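Transcription factor cep-1 (Caenorhabditis elegans, PDB 1T4W) activates transcription by binding the same DNA consensus sequence as p53, promoting germline apoptosis after DNA damage and ensuring proper meiotic chromosome segregation. Local coordinates at residues Ser17-Ala22 with Leu38-Val43. Residues are numbered along the deposited sequence; the frame is centred on the assembly and turned at random.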
loop_
_atom_site.group_PDB
_atom_site.type_symbol
_atom_site.label_atom_id
_atom_site.label_comp_id
_atom_site.label_asym_id
_atom_site.label_seq_id
_atom_site.Cartn_x
_atom_site.Cartn_y
_atom_site.Cartn_z
ATOM N N SER A 17 19.008 -0.702 -2.702
ATOM C CA SER A 17 19.081 -0.035 -3.997
ATOM C C SER A 17 17.721 -0.082 -4.665
ATOM O O SER A 17 17.395 0.779 -5.471
ATOM C CB SER A 17 20.085 -0.732 -4.927
ATOM O OG SER A 17 21.413 -0.593 -4.455
ATOM N N ASP A 18 16.933 -1.092 -4.306
ATOM C CA ASP A 18 15.620 -1.337 -4.900
ATOM C C ASP A 18 14.410 -0.615 -4.355
ATOM O O ASP A 18 13.337 -0.692 -4.962
ATOM C CB ASP A 18 15.300 -2.829 -4.840
ATOM C CG ASP A 18 16.339 -3.662 -5.523
ATOM O OD1 ASP A 18 17.149 -3.080 -6.277
ATOM O OD2 ASP A 18 16.326 -4.891 -5.308
ATOM N N MET A 19 14.558 0.034 -3.206
ATOM C CA MET A 19 13.436 0.743 -2.587
ATOM C C MET A 19 13.935 1.700 -1.533
ATOM O O MET A 19 15.035 1.543 -1.017
ATOM C CB MET A 19 12.471 -0.256 -1.951
ATOM C CG MET A 19 13.176 -1.239 -1.014
ATOM S SD MET A 19 12.141 -2.659 -0.589
ATOM C CE MET A 19 12.152 -3.551 -2.179
ATOM N N ALA A 20 13.091 2.666 -1.190
ATOM C CA ALA A 20 13.430 3.688 -0.213
ATOM C C ALA A 20 12.129 4.266 0.332
ATOM O O ALA A 20 11.121 4.348 -0.378
ATOM C CB ALA A 20 14.241 4.782 -0.881
ATOM N N PHE A 21 12.170 4.687 1.587
ATOM C CA PHE A 21 11.003 5.226 2.271
ATOM C C PHE A 21 11.365 6.534 2.935
ATOM O O PHE A 21 12.497 6.718 3.372
ATOM C CB PHE A 21 10.527 4.209 3.319
ATOM C CG PHE A 21 9.357 4.672 4.141
ATOM C CD1 PHE A 21 9.514 5.667 5.108
ATOM C CD2 PHE A 21 8.090 4.136 3.930
ATOM C CE1 PHE A 21 8.423 6.121 5.847
ATOM C CE2 PHE A 21 6.994 4.582 4.666
ATOM C CZ PHE A 21 7.162 5.577 5.623
ATOM N N ALA A 22 10.414 7.456 3.000
ATOM C CA ALA A 22 10.676 8.723 3.663
ATOM C C ALA A 22 9.361 9.321 4.136
ATOM O O ALA A 22 8.272 8.868 3.754
ATOM C CB ALA A 22 11.397 9.707 2.720
ATOM N N LEU A 38 10.336 -7.323 -3.632
ATOM C CA LEU A 38 9.579 -7.546 -2.399
ATOM C C LEU A 38 9.764 -6.407 -1.423
ATOM O O LEU A 38 10.869 -6.168 -0.937
ATOM C CB LEU A 38 10.009 -8.861 -1.739
ATOM C CG LEU A 38 9.711 -10.091 -2.608
ATOM C CD1 LEU A 38 10.421 -11.317 -2.043
ATOM C CD2 LEU A 38 8.212 -10.305 -2.682
ATOM N N VAL A 39 8.687 -5.675 -1.162
ATOM C CA VAL A 39 8.756 -4.570 -0.220
ATOM C C VAL A 39 8.171 -5.088 1.101
ATOM O O VAL A 39 7.015 -5.489 1.163
ATOM C CB VAL A 39 7.934 -3.352 -0.680
ATOM C CG1 VAL A 39 8.094 -2.224 0.323
ATOM C CG2 VAL A 39 8.366 -2.906 -2.072
ATOM N N PRO A 40 8.978 -5.081 2.169
ATOM C CA PRO A 40 8.566 -5.548 3.500
ATOM C C PRO A 40 7.690 -4.526 4.234
ATOM O O PRO A 40 8.150 -3.459 4.624
ATOM C CB PRO A 40 9.901 -5.804 4.208
ATOM C CG PRO A 40 10.796 -4.727 3.620
ATOM C CD PRO A 40 10.410 -4.695 2.141
ATOM N N ILE A 41 6.420 -4.865 4.396
ATOM C CA ILE A 41 5.459 -3.986 5.062
ATOM C C ILE A 41 5.108 -4.503 6.462
ATOM O O ILE A 41 5.057 -5.718 6.712
ATOM C CB ILE A 41 4.107 -3.902 4.285
ATOM C CG1 ILE A 41 4.325 -3.402 2.848
ATOM C CG2 ILE A 41 3.090 -3.013 5.073
ATOM C CD1 ILE A 41 4.866 -1.956 2.743
ATOM N N GLN A 42 4.887 -3.572 7.374
ATOM C CA GLN A 42 4.449 -3.944 8.716
ATOM C C GLN A 42 3.258 -3.060 9.048
ATOM O O GLN A 42 3.381 -1.840 9.032
ATOM C CB GLN A 42 5.537 -3.687 9.754
ATOM C CG GLN A 42 6.799 -4.497 9.530
ATOM C CD GLN A 42 7.628 -4.603 10.793
ATOM O OE1 GLN A 42 7.923 -3.596 11.442
ATOM N NE2 GLN A 42 8.003 -5.829 11.152
ATOM N N VAL A 43 2.107 -3.667 9.313
ATOM C CA VAL A 43 0.922 -2.892 9.691
ATOM C C VAL A 43 0.715 -3.107 11.201
ATOM O O VAL A 43 0.662 -4.240 11.662
ATOM C CB VAL A 43 -0.343 -3.357 8.921
ATOM C CG1 VAL A 43 -1.585 -2.555 9.405
ATOM C CG2 VAL A 43 -0.136 -3.155 7.395
#
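M19, the first strand residue of 17-22, carries the whole contact from its side, meeting L38, V39 and P40; no hydrogen bond joins the two segments. Ahead of it, the turn at D18 is tied by backbone hydrogen bonding to K34, and the backbone N of D18 is bonded to the hydroxyl of S16. The CA atoms of M19 and V39 stand 7.5 Å apart, too far for neighbouring strands of one sheet, so the link is made by side chains. M19 sets off with CG between its backbone N and carbonyl carbon (chi1 52°), and the bend at chi3 (72°) turns CE off the extended course of the chain. CE consequently ends 3.2 Å from the carbonyl O of L38, a close van der Waals approach, and 3.8 Å from CG2 of V39. SD lies 3.8 Å from CD of P40, whose ring the methionine chain meets at a slant. In the p53-type beta-sandwich of this DNA-binding domain, 19-23 is an outermost strand of one sheet, whereas 39-46 is an inner strand of the other, between 3-8 and 130-137; M19 therefore packs across between sheets, with T33 of the adjoining strand touching both M19 and V39. Were this methionine an alanine, the P40 ring and V39 CG2 would probably lose the sulfur and methyl that pack on them, and a gap would be likely to open between the sheets. Beyond M19, the methyls of A20 and A22 pack on W185 of helix 181-194, while the backbone of A20 is hydrogen-bonded to W32 and that of A22 to Y30, both on strand 29-33.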